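Local coordinates for protein galectin 2 (Gallus gallus, PDB 2YMZ) that probably binds carbohydrate, as expected of a galectin, a small beta-sandwich lectin of the galactoside-binding family, at residues G15-K20 / S114-L119; S58-N63 / N106-D111; F73-G78 / V94-G99. All coordinates share one frame; numbering follows the deposited sequence. Where two conformers were deposited one is given.

Contact 1: G15-K20 / S114-L119; sequences GTMKIK and SYLNIL
Leu116 is the first residue of 114-119 to meet the opposing strand, where it comes up against Met17. The two side chains reach toward each other tip to tip, and the touch is made by one methyl branch: Leu116 CD2 lies 4.0 Å from Met17 SD. The methionine spans the gap because CG is set anti to the backbone N (chi1 -178°) and the chain runs on extended to the sulfur, bending only at chi3 (-72°). A long, flexible, unbranched chain suits this place, since it can adjust its end to the neighbouring Leu9, Leu34 and Phe127. Leu116 also packs on Phe4, Leu9 and Leu34, so this pair is one part of a larger apolar cluster. The segments belong to different sheets, strand 16-23 to one and strand 112-120 to the other, in the jelly-roll sandwich of the galectins. With Met17 CA 10.6 Å from Leu116 CA, they meet through inward side chains and share no backbone bonds. Asn117 alternates with these residues and turns off the inner face. Its ND2 donates to Tyr115 OH over 2.8 Å, nearly straight at 171° and in the amide plane, while Asn33 holds its OD1. Tyr115 OH is also bonded to Glu5, so the buried polar ends are satisfied on the far side of the sheet. The next residue to face the other sheet is Ile118, opposite Ile19. Ile118 CD1 fits against two branches of its partner, lying 3.9 Å from Ile19 CG2 and 4.0 Å from Ile19 CD1. Branching at CB stiffens both isoleucines, a shape well suited to extended strands, and they too point end to end, with Ile32 and Phe122 beside Ile19 and with Phe4 and Val124 beside Ile118.

Contact 2: S58-N63 / N106-D111; sequences SLCSDN and NRHGYD
Ser58 OG meets the side chains of Arg107 and His108 at once. Arg107 NH1 donates to Ser58 OG over 3.0 Å, with an N-H...O angle of 157°, and the oxygen lies at the edge of the guanidinium, close to its plane. Ser58 OG is also hydrogen-bonded to His108 NE2 at 3.2 Å, again at the edge of the flat group. Serine suits this buried spot because a short hydroxyl can both give and accept, and chi1 of 52° sets OG between the backbone N and the carbonyl carbon, turned to the loop. One face of the His108 ring is packed by Arg107 CB, 3.8 Å above the plane and over its centre. Cys60 SG lies above the His108 ring at a distance, 4.6 Å from its centroid, a tentative contact because the cysteine has two conformers.

Further out, the arginine is held chiefly by Gln66, whose carbonyl oxygen takes NH2, while Asn57 adds a weak bond to NH1. Several acceptors spread round one guanidinium fix its rotation, and the chain extended from CG to NE carries it there. Behind these residues the loop braces itself. A type I turn runs from Asn106 to Gly109, and the Asn106 amide reaches past it: Asn106 ND2 donates to Tyr110 O over 2.9 Å, in the carbonyl plane and on a lone pair. ND2 also bonds to Gly89 O. Gly109 takes positive phi easily, which lets the chain leave the turn.

On the partner's side, a type I' turn from Cys60 to Asn63 closes the hairpin of strands 53-60 and 63-70. The contact joins the loop between strands 101-105 and 112-120 to this hairpin, part of the sheet whose concave face carries the sugar site in galectins generally.

Contact 3: F73-G78 / V94-G99; sequences FNFYKG and VKLPDG
Asn74 and Asp98 cross at about a right angle, with the amide and carboxylate planes 80° apart. The amide nevertheless points its N-H straight at the acid: Asn74 ND2 donates to Asp98 OD2 over 2.7 Å at 166°, and the oxygen lies near the amide plane. It is the anti lone pair of OD2, away from OD1, that is used. Asp98 suits the place because its two oxygens serve several donors: OD2 also takes His72 NE2, and OD1 accepts from the backbone of His100. The carboxylate is thereby fixed, although exposed. One water adds a looser link, accepting from Asp98 N at 3.0 Å and donating weakly to Asn74 O.

Deeper in, buried Phe75 and Leu96 also cross at about a right angle. Phe75 does not leave its backbone aimed at 94-99, but with CG anti to the carbonyl carbon (chi1 -79°) its long flat ring brings the far end across, and the branched leucine offers a methyl: Phe75 CZ lies 3.9 Å from Leu96 CD2. Both pack on Ile54.

The type I turn from Leu96 to Gly99, with Pro97 at a position suited to its fixed phi, closes the beta hairpin of strands 91-95 and 101-105. Against it lies 73-78, part of the crossover from strand 63-70 to strand 80-88 that joins the two sheets of the galectin sandwich.

Contact 1 is pure core: four buried apolar side chains between facing sheets, its centre about 7 Å from that of the chain. Contacts 2 and 3 lie nearer the surface, on opposite sides of the chain's centre and about 25 Å apart between their own centres, and both rely on polar bonds at loops. Their chemistry differs: a neutral hydroxyl shared by arginine and histidine in contact 2, an acid taking an amide in contact 3, which also has a phenylalanine-leucine pair beneath. Contact 1 shares a sheet with each of them. Strand 112-120 follows directly on the loop of contact 2, whereas strand 91-95 of contact 3 belongs with strand 16-23.

Contact 1: G15-K20 / S114-L119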
# COMPACT_ATOMS: atom_id res chain seq x y z
N GLY A 15 -10.76 5.66 -12.97
CA GLY A 15 -9.83 4.82 -12.14
C GLY A 15 -10.50 3.60 -11.53
O GLY A 15 -11.69 3.62 -11.24
N THR A 16 -9.73 2.52 -11.29
CA THR A 16 -10.27 1.28 -10.67
C THR A 16 -9.21 0.98 -9.63
O THR A 16 -8.01 1.18 -9.88
CB THR A 16 -10.29 0.11 -11.65
OG1 THR A 16 -11.21 0.41 -12.69
CG2 THR A 16 -10.85 -1.16 -11.01
N MET A 17 -9.63 0.55 -8.43
CA MET A 17 -8.68 0.14 -7.39
C MET A 17 -9.17 -1.21 -6.86
O MET A 17 -10.39 -1.42 -6.67
CB MET A 17 -8.75 1.17 -6.27
CG MET A 17 -7.79 0.92 -5.13
SD MET A 17 -8.00 2.33 -3.95
CE MET A 17 -7.22 3.70 -4.83
N LYS A 18 -8.23 -2.16 -6.73
CA LYS A 18 -8.55 -3.54 -6.32
C LYS A 18 -7.81 -3.73 -5.01
O LYS A 18 -6.57 -3.55 -4.92
CB LYS A 18 -8.10 -4.53 -7.42
CG LYS A 18 -8.95 -4.26 -8.68
CD LYS A 18 -8.43 -5.01 -9.92
CE LYS A 18 -8.83 -4.26 -11.21
NZ LYS A 18 -8.22 -4.91 -12.40
N ILE A 19 -8.57 -4.02 -3.94
CA ILE A 19 -7.99 -4.17 -2.62
C ILE A 19 -8.37 -5.57 -2.15
O ILE A 19 -9.54 -5.85 -1.99
CB ILE A 19 -8.60 -3.13 -1.66
CG1 ILE A 19 -8.07 -1.73 -2.05
CG2 ILE A 19 -8.15 -3.40 -0.20
CD1 ILE A 19 -8.83 -0.56 -1.44
N LYS A 20 -7.40 -6.41 -1.87
CA LYS A 20 -7.71 -7.73 -1.31
C LYS A 20 -7.07 -7.80 -0.01
O LYS A 20 -5.95 -7.30 0.19
CB LYS A 20 -7.11 -8.91 -2.08
CG LYS A 20 -7.61 -9.13 -3.46
CD LYS A 20 -6.91 -10.42 -3.98
CE LYS A 20 -7.71 -11.65 -3.62
NZ LYS A 20 -7.24 -12.81 -4.50
N SER A 114 -5.89 11.69 -4.01
CA SER A 114 -4.47 11.51 -3.80
C SER A 114 -4.10 10.70 -2.57
O SER A 114 -2.94 10.31 -2.40
CB SER A 114 -3.77 12.86 -3.79
OG SER A 114 -4.18 13.57 -2.66
N TYR A 115 -5.08 10.42 -1.69
CA TYR A 115 -4.71 9.82 -0.47
C TYR A 115 -5.64 8.59 -0.20
O TYR A 115 -6.84 8.65 -0.46
CB TYR A 115 -5.00 10.85 0.63
CG TYR A 115 -4.86 10.33 2.02
CD1 TYR A 115 -3.62 10.22 2.61
CD2 TYR A 115 -6.01 9.97 2.75
CE1 TYR A 115 -3.49 9.69 3.87
CE2 TYR A 115 -5.91 9.44 4.03
CZ TYR A 115 -4.67 9.32 4.59
OH TYR A 115 -4.56 8.89 5.91
N LEU A 116 -5.02 7.51 0.34
CA LEU A 116 -5.78 6.32 0.76
C LEU A 116 -5.29 5.88 2.16
O LEU A 116 -4.10 5.84 2.42
CB LEU A 116 -5.44 5.18 -0.23
CG LEU A 116 -5.79 3.69 0.08
CD1 LEU A 116 -7.28 3.45 0.26
CD2 LEU A 116 -5.22 2.80 -1.05
N ASN A 117 -6.21 5.43 3.03
CA ASN A 117 -5.72 4.70 4.17
C ASN A 117 -6.73 3.55 4.42
O ASN A 117 -7.86 3.56 3.87
CB ASN A 117 -5.46 5.60 5.40
CG ASN A 117 -6.70 6.04 6.12
OD1 ASN A 117 -7.64 5.27 6.31
ND2 ASN A 117 -6.67 7.28 6.65
N ILE A 118 -6.21 2.50 5.04
CA ILE A 118 -7.10 1.38 5.37
C ILE A 118 -6.88 1.21 6.87
O ILE A 118 -5.74 1.19 7.30
CB ILE A 118 -6.72 0.15 4.54
CG1 ILE A 118 -7.20 0.41 3.12
CG2 ILE A 118 -7.67 -1.00 5.02
CD1 ILE A 118 -6.74 -0.51 2.02
N LEU A 119 -7.97 1.11 7.65
CA LEU A 119 -7.86 1.09 9.13
C LEU A 119 -8.70 -0.10 9.64
O LEU A 119 -9.66 -0.54 8.93
CB LEU A 119 -8.50 2.34 9.74
CG LEU A 119 -8.03 3.75 9.29
CD1 LEU A 119 -8.61 4.88 10.14
CD2 LEU A 119 -6.53 3.78 9.38

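Contact 2: S58-N63 / N106-D111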
# COMPACT_ATOMS: atom_id res chain seq x y z
N SER A 58 -18.64 10.80 3.88
CA SER A 58 -17.50 11.68 3.46
C SER A 58 -17.11 12.52 4.67
O SER A 58 -17.89 12.63 5.61
CB SER A 58 -17.97 12.58 2.31
OG SER A 58 -19.17 13.26 2.68
N LEU A 59 -15.89 13.07 4.68
CA LEU A 59 -15.29 13.77 5.80
C LEU A 59 -14.81 15.07 5.16
O LEU A 59 -14.12 15.00 4.13
CB LEU A 59 -14.08 12.99 6.38
CG LEU A 59 -13.26 13.61 7.53
CD1 LEU A 59 -14.23 13.74 8.72
CD2 LEU A 59 -12.09 12.76 7.96
N CYS A 60 -15.14 16.22 5.77
CA CYS A 60 -14.81 17.56 5.20
C CYS A 60 -14.20 18.36 6.36
O CYS A 60 -14.91 18.69 7.31
CB CYS A 60 -16.08 18.23 4.62
SG CYS A 60 -15.97 19.59 3.38
N SER A 61 -12.90 18.64 6.26
CA SER A 61 -12.11 19.26 7.32
C SER A 61 -12.36 18.60 8.67
O SER A 61 -12.65 19.27 9.68
CB SER A 61 -12.32 20.79 7.36
OG SER A 61 -11.95 21.34 6.10
N ASP A 62 -12.26 17.27 8.67
CA ASP A 62 -12.47 16.46 9.87
C ASP A 62 -13.91 16.52 10.46
O ASP A 62 -14.11 16.07 11.58
CB ASP A 62 -11.41 16.76 10.96
CG ASP A 62 -10.16 15.87 10.86
OD1 ASP A 62 -10.25 14.71 10.39
OD2 ASP A 62 -9.06 16.32 11.27
N ASN A 63 -14.87 17.07 9.70
CA ASN A 63 -16.34 16.96 9.95
C ASN A 63 -17.02 15.85 9.15
O ASN A 63 -17.11 15.94 7.92
CB ASN A 63 -17.08 18.23 9.58
CG ASN A 63 -16.67 19.39 10.44
OD1 ASN A 63 -16.28 19.19 11.60
ND2 ASN A 63 -16.70 20.61 9.89
N ASN A 106 -20.10 11.31 -5.26
CA ASN A 106 -18.92 12.16 -5.15
C ASN A 106 -19.40 13.53 -4.83
O ASN A 106 -19.40 14.43 -5.72
CB ASN A 106 -18.15 12.17 -6.52
CG ASN A 106 -16.86 12.95 -6.47
OD1 ASN A 106 -16.44 13.41 -5.43
ND2 ASN A 106 -16.18 13.09 -7.64
N ARG A 107 -19.84 13.71 -3.57
CA ARG A 107 -20.51 14.92 -3.09
C ARG A 107 -19.74 16.18 -3.29
O ARG A 107 -20.33 17.22 -3.59
CB ARG A 107 -20.68 14.82 -1.56
CG ARG A 107 -21.64 13.78 -1.18
CD ARG A 107 -21.58 13.61 0.33
NE ARG A 107 -22.75 12.83 0.60
CZ ARG A 107 -22.95 12.21 1.75
NH1 ARG A 107 -22.00 12.27 2.67
NH2 ARG A 107 -24.09 11.54 1.91
N HIS A 108 -18.42 16.13 -3.05
CA HIS A 108 -17.67 17.36 -3.01
C HIS A 108 -16.94 17.59 -4.33
O HIS A 108 -16.14 18.51 -4.44
CB HIS A 108 -16.75 17.35 -1.81
CG HIS A 108 -17.46 16.94 -0.55
ND1 HIS A 108 -18.39 17.74 0.10
CD2 HIS A 108 -17.38 15.80 0.19
CE1 HIS A 108 -18.85 17.11 1.16
NE2 HIS A 108 -18.26 15.92 1.23
N GLY A 109 -17.23 16.76 -5.31
CA GLY A 109 -16.72 17.01 -6.66
C GLY A 109 -15.23 16.83 -6.84
O GLY A 109 -14.65 17.43 -7.75
N TYR A 110 -14.60 15.96 -6.04
CA TYR A 110 -13.18 15.62 -6.28
C TYR A 110 -12.94 15.28 -7.74
O TYR A 110 -13.68 14.48 -8.34
CB TYR A 110 -12.79 14.34 -5.51
CG TYR A 110 -12.55 14.55 -4.04
CD1 TYR A 110 -13.59 14.85 -3.17
CD2 TYR A 110 -11.25 14.45 -3.53
CE1 TYR A 110 -13.36 15.07 -1.82
CE2 TYR A 110 -11.00 14.66 -2.18
CZ TYR A 110 -12.08 14.96 -1.33
OH TYR A 110 -11.85 15.14 0.02
N ASP A 111 -11.84 15.77 -8.30
CA ASP A 111 -11.50 15.24 -9.61
C ASP A 111 -10.31 14.30 -9.56
O ASP A 111 -10.04 13.56 -10.51
CB ASP A 111 -11.29 16.39 -10.65
CG ASP A 111 -10.10 17.32 -10.32
OD1 ASP A 111 -9.58 17.36 -9.17
OD2 ASP A 111 -9.69 18.06 -11.24

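Contact 3: F73-G78 / V94-G99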
# COMPACT_ATOMS: atom_id res chain seq x y z
N PHE A 73 -24.91 -7.26 3.42
CA PHE A 73 -23.65 -7.41 4.19
C PHE A 73 -23.27 -8.89 4.20
O PHE A 73 -23.81 -9.70 4.97
CB PHE A 73 -23.86 -7.06 5.67
CG PHE A 73 -22.60 -6.95 6.43
CD1 PHE A 73 -22.03 -8.06 7.07
CD2 PHE A 73 -21.95 -5.73 6.52
CE1 PHE A 73 -20.85 -7.97 7.79
CE2 PHE A 73 -20.76 -5.65 7.26
CZ PHE A 73 -20.19 -6.75 7.90
N ASN A 74 -22.37 -9.22 3.35
CA ASN A 74 -21.89 -10.60 3.22
C ASN A 74 -20.38 -10.53 3.39
O ASN A 74 -19.60 -10.80 2.44
CB ASN A 74 -22.17 -11.17 1.82
CG ASN A 74 -23.54 -11.83 1.72
OD1 ASN A 74 -24.05 -12.37 2.69
ND2 ASN A 74 -24.17 -11.70 0.57
N PHE A 75 -19.98 -10.15 4.59
CA PHE A 75 -18.56 -10.15 4.90
C PHE A 75 -18.49 -11.09 6.01
O PHE A 75 -19.41 -11.18 6.85
CB PHE A 75 -18.04 -8.77 5.33
CG PHE A 75 -17.78 -7.79 4.18
CD1 PHE A 75 -16.69 -7.99 3.33
CD2 PHE A 75 -18.61 -6.70 3.97
CE1 PHE A 75 -16.41 -7.07 2.28
CE2 PHE A 75 -18.35 -5.77 2.91
CZ PHE A 75 -17.24 -5.95 2.09
N TYR A 76 -17.37 -11.74 6.12
CA TYR A 76 -17.16 -12.74 7.17
C TYR A 76 -15.89 -12.55 7.89
O TYR A 76 -14.81 -12.40 7.28
CB TYR A 76 -17.17 -14.16 6.51
CG TYR A 76 -18.45 -14.33 5.76
CD1 TYR A 76 -19.58 -14.81 6.39
CD2 TYR A 76 -18.57 -13.91 4.43
CE1 TYR A 76 -20.77 -14.93 5.72
CE2 TYR A 76 -19.75 -13.98 3.78
CZ TYR A 76 -20.84 -14.50 4.41
OH TYR A 76 -22.02 -14.55 3.71
N LYS A 77 -15.91 -12.65 9.22
CA LYS A 77 -14.66 -12.48 9.96
C LYS A 77 -13.72 -13.63 9.69
O LYS A 77 -14.19 -14.77 9.47
CB LYS A 77 -14.94 -12.42 11.49
CG LYS A 77 -15.80 -11.20 11.85
CD LYS A 77 -16.10 -11.19 13.36
CE LYS A 77 -17.17 -10.15 13.65
NZ LYS A 77 -17.38 -10.00 15.16
N GLY A 78 -12.43 -13.34 9.64
CA GLY A 78 -11.45 -14.40 9.35
C GLY A 78 -11.25 -14.77 7.88
O GLY A 78 -10.53 -15.73 7.60
N VAL A 94 -18.51 0.67 -5.35
CA VAL A 94 -17.72 -0.36 -4.69
C VAL A 94 -18.33 -1.71 -5.05
O VAL A 94 -19.50 -2.02 -4.68
CB VAL A 94 -17.63 -0.16 -3.16
CG1 VAL A 94 -16.63 -1.20 -2.57
CG2 VAL A 94 -17.14 1.26 -2.81
N LYS A 95 -17.57 -2.57 -5.71
CA LYS A 95 -18.12 -3.91 -6.04
C LYS A 95 -17.68 -4.93 -5.02
O LYS A 95 -16.48 -5.06 -4.69
CB LYS A 95 -17.64 -4.40 -7.40
CG LYS A 95 -17.97 -3.48 -8.52
CD LYS A 95 -17.54 -4.18 -9.81
CE LYS A 95 -17.46 -3.15 -10.93
NZ LYS A 95 -16.78 -3.80 -12.11
N LEU A 96 -18.65 -5.65 -4.49
CA LEU A 96 -18.35 -6.61 -3.41
C LEU A 96 -18.22 -8.01 -4.01
O LEU A 96 -18.69 -8.27 -5.13
CB LEU A 96 -19.45 -6.56 -2.36
CG LEU A 96 -19.95 -5.22 -1.78
CD1 LEU A 96 -21.09 -5.34 -0.76
CD2 LEU A 96 -18.78 -4.47 -1.21
N PRO A 97 -17.66 -8.94 -3.24
CA PRO A 97 -17.42 -10.33 -3.74
C PRO A 97 -18.68 -11.01 -4.28
O PRO A 97 -18.63 -11.66 -5.35
CB PRO A 97 -16.95 -11.05 -2.50
CG PRO A 97 -16.21 -9.96 -1.72
CD PRO A 97 -17.05 -8.71 -1.92
N ASP A 98 -19.81 -10.83 -3.59
CA ASP A 98 -21.07 -11.41 -4.09
C ASP A 98 -21.64 -10.73 -5.34
O ASP A 98 -22.66 -11.14 -5.82
CB ASP A 98 -22.12 -11.49 -3.00
CG ASP A 98 -22.52 -10.12 -2.46
OD1 ASP A 98 -22.23 -9.06 -3.11
OD2 ASP A 98 -23.11 -10.12 -1.37
N GLY A 99 -20.98 -9.70 -5.86
CA GLY A 99 -21.49 -8.96 -7.02
C GLY A 99 -22.42 -7.79 -6.69
O GLY A 99 -22.70 -6.97 -7.55
O HOH W 1 -19.86 -9.86 -0.75